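Local structure of small heat shock protein hsp20 family (Sulfolobus solfataricus, 4RZK) at residues Ala24-Lys35 with Ile47-Tyr56. The protein is the alpha-crystallin domain of a small heat shock protein, a stress-response chaperone that probably binds unfolded proteins. Residues are numbered along the deposited sequence; the frame is centred on the assembly and turned at random.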
ATOM      1  N   ALA A  24       3.625  -6.458  -5.902  1.00 39.92           N
ATOM      2  CA  ALA A  24       4.037  -5.085  -5.699  1.00 42.85           C
ATOM      3  C   ALA A  24       3.025  -4.259  -4.941  1.00 47.48           C
ATOM      4  O   ALA A  24       1.852  -4.304  -5.234  1.00 48.97           O
ATOM      5  CB  ALA A  24       4.335  -4.433  -7.041  1.00 37.97           C
ATOM      6  N   GLU A  25       3.504  -3.460  -4.009  1.00 43.85           N
ATOM      7  CA  GLU A  25       2.631  -2.562  -3.310  1.00 42.56           C
ATOM      8  C   GLU A  25       2.770  -1.205  -3.894  1.00 47.99           C
ATOM      9  O   GLU A  25       3.824  -0.608  -3.868  1.00 42.65           O
ATOM     10  CB  GLU A  25       3.050  -2.455  -1.885  1.00 40.51           C
ATOM     11  CG  GLU A  25       3.074  -3.754  -1.162  1.00 44.95           C
ATOM     12  CD  GLU A  25       3.123  -3.502   0.300  1.00 49.15           C
ATOM     13  OE1 GLU A  25       3.336  -2.354   0.694  1.00 59.10           O
ATOM     14  OE2 GLU A  25       2.925  -4.449   1.068  1.00 47.41           O
ATOM     15  N   VAL A  26       1.667  -0.697  -4.381  1.00 46.99           N
ATOM     16  CA  VAL A  26       1.661   0.606  -4.979  1.00 45.42           C
ATOM     17  C   VAL A  26       0.424   1.367  -4.533  1.00 43.96           C
ATOM     18  O   VAL A  26      -0.411   1.710  -5.344  1.00 43.46           O
ATOM     19  CB  VAL A  26       1.596   0.433  -6.491  1.00 38.73           C
ATOM     20  CG1 VAL A  26       1.012   1.659  -7.146  1.00 53.89           C
ATOM     21  CG2 VAL A  26       2.954   0.089  -7.048  1.00 35.77           C
ATOM     22  N   PRO A  27       0.297   1.655  -3.248  1.00 46.13           N
ATOM     23  CA  PRO A  27      -0.949   2.283  -2.818  1.00 44.59           C
ATOM     24  C   PRO A  27      -1.035   3.762  -3.193  1.00 47.72           C
ATOM     25  O   PRO A  27      -0.017   4.448  -3.280  1.00 45.67           O
ATOM     26  CB  PRO A  27      -0.924   2.096  -1.306  1.00 40.10           C
ATOM     27  CG  PRO A  27       0.515   2.036  -0.963  1.00 45.33           C
ATOM     28  CD  PRO A  27       1.200   1.379  -2.114  1.00 45.29           C
ATOM     29  N   GLY A  28      -2.265   4.222  -3.409  1.00 48.49           N
ATOM     30  CA  GLY A  28      -2.538   5.582  -3.788  1.00 48.91           C
ATOM     31  C   GLY A  28      -3.066   5.588  -5.192  1.00 51.19           C
ATOM     32  O   GLY A  28      -3.870   6.429  -5.573  1.00 61.13           O
ATOM     33  N   VAL A  29      -2.634   4.606  -5.956  1.00 46.70           N
ATOM     34  CA  VAL A  29      -2.800   4.621  -7.388  1.00 44.42           C
ATOM     35  C   VAL A  29      -3.986   3.782  -7.831  1.00 43.77           C
ATOM     36  O   VAL A  29      -4.214   2.713  -7.296  1.00 50.39           O
ATOM     37  CB  VAL A  29      -1.504   4.129  -8.050  1.00 47.37           C
ATOM     38  CG1 VAL A  29      -1.690   3.933  -9.514  1.00 52.02           C
ATOM     39  CG2 VAL A  29      -0.391   5.121  -7.785  1.00 47.32           C
ATOM     40  N   ASN A  30      -4.758   4.281  -8.788  1.00 44.70           N
ATOM     41  CA  ASN A  30      -5.865   3.517  -9.349  1.00 47.27           C
ATOM     42  C   ASN A  30      -5.325   2.505 -10.348  1.00 53.64           C
ATOM     43  O   ASN A  30      -4.220   2.678 -10.857  1.00 55.87           O
ATOM     44  CB  ASN A  30      -6.889   4.428 -10.029  1.00 47.49           C
ATOM     45  CG  ASN A  30      -7.597   5.341  -9.060  1.00 44.87           C
ATOM     46  OD1 ASN A  30      -8.399   4.892  -8.260  1.00 51.78           O
ATOM     47  ND2 ASN A  30      -7.316   6.636  -9.142  1.00 54.46           N
ATOM     48  N   LYS A  31      -6.096   1.464 -10.653  1.00 51.78           N
ATOM     49  CA  LYS A  31      -5.557   0.365 -11.447  1.00 58.98           C
ATOM     50  C   LYS A  31      -5.236   0.761 -12.904  1.00 61.90           C
ATOM     51  O   LYS A  31      -4.255   0.268 -13.487  1.00 66.34           O
ATOM     52  CB  LYS A  31      -6.511  -0.843 -11.412  1.00 58.47           C
ATOM     53  CG  LYS A  31      -7.814  -0.685 -12.176  1.00 62.21           C
ATOM     54  CD  LYS A  31      -8.461  -2.043 -12.383  1.00 58.10           C
ATOM     55  CE  LYS A  31      -9.777  -1.957 -13.140  1.00 65.30           C
ATOM     56  NZ  LYS A  31     -10.276  -3.331 -13.444  1.00 67.15           N
ATOM     57  N   GLU A  32      -6.028   1.654 -13.487  1.00 54.21           N
ATOM     58  CA  GLU A  32      -5.769   2.099 -14.855  1.00 60.25           C
ATOM     59  C   GLU A  32      -4.492   2.931 -14.935  1.00 56.85           C
ATOM     60  O   GLU A  32      -3.909   3.081 -16.006  1.00 55.11           O
ATOM     61  CB  GLU A  32      -6.946   2.902 -15.422  1.00 55.07           C
ATOM     62  CG  GLU A  32      -7.808   3.607 -14.409  1.00 54.50           C
ATOM     63  CD  GLU A  32      -8.683   2.636 -13.641  1.00 70.42           C
ATOM     64  OE1 GLU A  32      -9.584   2.012 -14.258  1.00 85.05           O
ATOM     65  OE2 GLU A  32      -8.443   2.469 -12.423  1.00 62.80           O
ATOM     66  N   ASP A  33      -4.062   3.462 -13.795  1.00 57.34           N
ATOM     67  CA  ASP A  33      -2.843   4.264 -13.712  1.00 53.97           C
ATOM     68  C   ASP A  33      -1.595   3.402 -13.589  1.00 52.18           C
ATOM     69  O   ASP A  33      -0.506   3.916 -13.361  1.00 52.15           O
ATOM     70  CB  ASP A  33      -2.890   5.219 -12.514  1.00 61.87           C
ATOM     71  CG  ASP A  33      -3.774   6.428 -12.739  1.00 62.16           C
ATOM     72  OD1 ASP A  33      -3.998   6.815 -13.910  1.00 65.28           O
ATOM     73  OD2 ASP A  33      -4.215   7.003 -11.718  1.00 64.71           O
ATOM     74  N   ILE A  34      -1.757   2.092 -13.735  1.00 55.53           N
ATOM     75  CA  ILE A  34      -0.644   1.170 -13.623  1.00 44.31           C
ATOM     76  C   ILE A  34      -0.258   0.625 -14.977  1.00 47.07           C
ATOM     77  O   ILE A  34      -1.117   0.318 -15.787  1.00 52.30           O
ATOM     78  CB  ILE A  34      -0.996   0.007 -12.684  1.00 53.65           C
ATOM     79  CG1 ILE A  34      -1.499   0.550 -11.344  1.00 50.96           C
ATOM     80  CG2 ILE A  34       0.200  -0.929 -12.487  1.00 53.90           C
ATOM     81  CD1 ILE A  34      -2.034  -0.500 -10.418  1.00 50.38           C
ATOM     82  N   LYS A  35       1.041   0.505 -15.218  1.00 52.78           N
ATOM     83  CA  LYS A  35       1.555  -0.133 -16.422  1.00 50.39           C
ATOM     84  C   LYS A  35       2.527  -1.248 -16.082  1.00 50.81           C
ATOM     85  O   LYS A  35       3.435  -1.054 -15.302  1.00 51.89           O
ATOM     86  CB  LYS A  35       2.250   0.882 -17.318  1.00 51.36           C
ATOM     87  CG  LYS A  35       1.402   2.085 -17.680  1.00 54.80           C
ATOM     88  CD  LYS A  35       0.125   1.684 -18.394  1.00 68.74           C
ATOM     89  CE  LYS A  35      -0.979   2.701 -18.156  1.00 69.25           C
ATOM     90  NZ  LYS A  35      -2.231   2.343 -18.871  1.00 76.93           N
ATOM     91  N   ILE A  47       7.463  -2.211 -13.855  1.00 50.41           N
ATOM     92  CA  ILE A  47       6.190  -1.707 -13.346  1.00 52.39           C
ATOM     93  C   ILE A  47       6.152  -0.194 -13.151  1.00 51.09           C
ATOM     94  O   ILE A  47       6.999   0.371 -12.489  1.00 51.09           O
ATOM     95  CB  ILE A  47       5.858  -2.343 -11.992  1.00 50.99           C
ATOM     96  CG1 ILE A  47       5.642  -3.836 -12.130  1.00 44.96           C
ATOM     97  CG2 ILE A  47       4.625  -1.708 -11.397  1.00 47.80           C
ATOM     98  CD1 ILE A  47       5.886  -4.581 -10.847  1.00 37.54           C
ATOM     99  N   THR A  48       5.144   0.448 -13.724  1.00 51.92           N
ATOM    100  CA  THR A  48       4.972   1.883 -13.611  1.00 46.90           C
ATOM    101  C   THR A  48       3.618   2.235 -13.039  1.00 49.80           C
ATOM    102  O   THR A  48       2.615   1.847 -13.591  1.00 55.78           O
ATOM    103  CB  THR A  48       5.000   2.514 -14.998  1.00 49.96           C
ATOM    104  OG1 THR A  48       6.343   2.816 -15.359  1.00 65.75           O
ATOM    105  CG2 THR A  48       4.208   3.771 -14.998  1.00 54.57           C
ATOM    106  N   ALA A  49       3.584   2.996 -11.958  1.00 44.39           N
ATOM    107  CA  ALA A  49       2.325   3.444 -11.387  1.00 47.44           C
ATOM    108  C   ALA A  49       2.305   4.940 -11.163  1.00 51.31           C
ATOM    109  O   ALA A  49       3.204   5.480 -10.557  1.00 56.80           O
ATOM    110  CB  ALA A  49       2.056   2.719 -10.089  1.00 48.00           C
ATOM    111  N   LYS A  50       1.278   5.611 -11.663  1.00 51.57           N
ATOM    112  CA  LYS A  50       1.183   7.064 -11.558  1.00 59.68           C
ATOM    113  C   LYS A  50      -0.141   7.590 -11.017  1.00 59.42           C
ATOM    114  O   LYS A  50      -1.202   7.182 -11.436  1.00 65.25           O
ATOM    115  CB  LYS A  50       1.451   7.704 -12.914  1.00 59.72           C
ATOM    116  CG  LYS A  50       2.678   8.586 -12.952  1.00 60.92           C
ATOM    117  CD  LYS A  50       3.486   8.311 -14.203  1.00 63.31           C
ATOM    118  CE  LYS A  50       4.957   8.159 -13.880  1.00 70.68           C
ATOM    119  NZ  LYS A  50       5.588   9.481 -13.634  1.00 75.12           N
ATOM    120  N   SER A  51      -0.061   8.524 -10.093  1.00 53.69           N
ATOM    121  CA  SER A  51      -1.235   9.185  -9.569  1.00 61.22           C
ATOM    122  C   SER A  51      -0.728  10.519  -9.075  1.00 62.05           C
ATOM    123  O   SER A  51       0.465  10.691  -8.943  1.00 62.98           O
ATOM    124  CB  SER A  51      -1.868   8.365  -8.456  1.00 56.90           C
ATOM    125  OG  SER A  51      -1.725   8.998  -7.212  1.00 58.27           O
ATOM    126  N   GLU A  52      -1.600  11.484  -8.843  1.00 56.25           N
ATOM    127  CA  GLU A  52      -1.103  12.805  -8.518  1.00 63.33           C
ATOM    128  C   GLU A  52      -0.298  12.832  -7.242  1.00 66.49           C
ATOM    129  O   GLU A  52       0.770  13.411  -7.180  1.00 69.41           O
ATOM    130  CB  GLU A  52      -2.277  13.751  -8.328  1.00 68.61           C
ATOM    131  CG  GLU A  52      -2.768  14.413  -9.593  1.00 73.89           C
ATOM    132  CD  GLU A  52      -3.696  15.558  -9.296  1.00 74.72           C
ATOM    133  OE1 GLU A  52      -3.195  16.648  -8.979  1.00 81.42           O
ATOM    134  OE2 GLU A  52      -4.919  15.362  -9.367  1.00 77.61           O
ATOM    135  N   ASP A  53      -0.824  12.212  -6.208  1.00 62.23           N
ATOM    136  CA  ASP A  53      -0.121  12.144  -4.949  1.00 62.95           C
ATOM    137  C   ASP A  53       1.122  11.272  -4.944  1.00 61.00           C
ATOM    138  O   ASP A  53       2.126  11.639  -4.363  1.00 64.34           O
ATOM    139  CB  ASP A  53      -1.080  11.770  -3.836  1.00 67.91           C
ATOM    140  CG  ASP A  53      -2.197  12.766  -3.696  1.00 74.76           C
ATOM    141  OD1 ASP A  53      -1.930  13.886  -3.239  1.00 75.60           O
ATOM    142  OD2 ASP A  53      -3.337  12.435  -4.059  1.00 80.64           O
ATOM    143  N   ARG A  54       1.050  10.118  -5.590  1.00 57.24           N
ATOM    144  CA  ARG A  54       2.122   9.137  -5.532  1.00 57.10           C
ATOM    145  C   ARG A  54       2.522   8.567  -6.882  1.00 56.33           C
ATOM    146  O   ARG A  54       1.673   8.239  -7.682  1.00 55.17           O
ATOM    147  CB  ARG A  54       1.734   8.018  -4.572  1.00 52.37           C
ATOM    148  CG  ARG A  54       2.091   8.335  -3.137  1.00 56.04           C
ATOM    149  CD  ARG A  54       1.307   7.506  -2.155  1.00 56.33           C
ATOM    150  NE  ARG A  54       0.102   8.187  -1.727  1.00 61.61           N
ATOM    151  CZ  ARG A  54      -0.059   8.711  -0.528  1.00 59.96           C
ATOM    152  NH1 ARG A  54      -1.184   9.316  -0.214  1.00 56.50           N
ATOM    153  NH2 ARG A  54       0.911   8.631   0.355  1.00 65.01           N
ATOM    154  N   GLN A  55       3.819   8.458  -7.131  1.00 48.19           N
ATOM    155  CA  GLN A  55       4.297   7.836  -8.355  1.00 52.33           C
ATOM    156  C   GLN A  55       5.365   6.761  -8.107  1.00 50.98           C
ATOM    157  O   GLN A  55       6.273   6.981  -7.340  1.00 50.63           O
ATOM    158  CB  GLN A  55       4.764   8.901  -9.354  1.00 52.81           C
ATOM    159  CG  GLN A  55       5.517  10.087  -8.768  1.00 56.35           C
ATOM    160  CD  GLN A  55       4.622  11.124  -8.139  1.00 55.64           C
ATOM    161  OE1 GLN A  55       3.656  11.566  -8.733  1.00 55.93           O
ATOM    162  NE2 GLN A  55       4.948  11.518  -6.928  1.00 59.21           N
ATOM    163  N   TYR A  56       5.232   5.602  -8.741  1.00 47.01           N
ATOM    164  CA  TYR A  56       6.169   4.507  -8.530  1.00 45.71           C
ATOM    165  C   TYR A  56       6.742   3.979  -9.825  1.00 45.65           C
ATOM    166  O   TYR A  56       6.063   3.934 -10.824  1.00 46.13           O
ATOM    167  CB  TYR A  56       5.508   3.329  -7.825  1.00 45.21           C
ATOM    168  CG  TYR A  56       4.653   3.634  -6.628  1.00 47.40           C
ATOM    169  CD1 TYR A  56       5.099   3.361  -5.357  1.00 47.35           C
ATOM    170  CD2 TYR A  56       3.383   4.138  -6.771  1.00 46.60           C
ATOM    171  CE1 TYR A  56       4.315   3.616  -4.259  1.00 45.84           C
ATOM    172  CE2 TYR A  56       2.596   4.391  -5.679  1.00 47.84           C
ATOM    173  CZ  TYR A  56       3.071   4.128  -4.427  1.00 45.87           C
ATOM    174  OH  TYR A  56       2.292   4.373  -3.331  1.00 48.74           O
TER
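In the beta-sandwich of the alpha-crystallin domain, the hairpin of strands 34-39 and 44-50 starts where Ile-34 and Lys-35 pair antiparallel with Ala-49 and Thr-48. Thr-48 N reaches Lys-35 O at 2.8 Å and Lys-35 N returns the bond to Thr-48 O, while Lys-50 N bonds to Asp-33 O at 3.0 Å. Before this strand, the chain runs through a type II turn, Val-26 to Val-29, that packs on the neighbouring hairpin of strands 44-50 and 55-61. Val-26 lays its CA over one face of the Tyr-56 ring, 4.0 Å from the centroid, a CH-pi contact. Its CG1, anti to the backbone N (chi1 156°), turns in between the ring and Ala-49 CB. Val-29 comes to the edge of the Tyr-56 ring instead: its CG2 lies near the plane, 3.7 Å from Tyr-56 CE2, while CG1 meets Ala-49 CB at 4.0 Å. The Tyr-56 hydroxyl donates to Pro-27 O, though the modelled length is too short to take literally. With an alanine at Asp-33 the main-chain bond to Lys-50 could stay, but the carboxylate would be gone and the backbone around Lys-50 and Ser-51 would probably be less covered. Arg-54 and Glu-25 form reciprocal salt bridges with Glu-25 and Arg-54 of the second subunit. Ile-34 touches Phe-75 of strand 72-76 and Leu-80 of strand 79-85, and Pro-9 of strand 6-16 packs on Val-26 and Tyr-56.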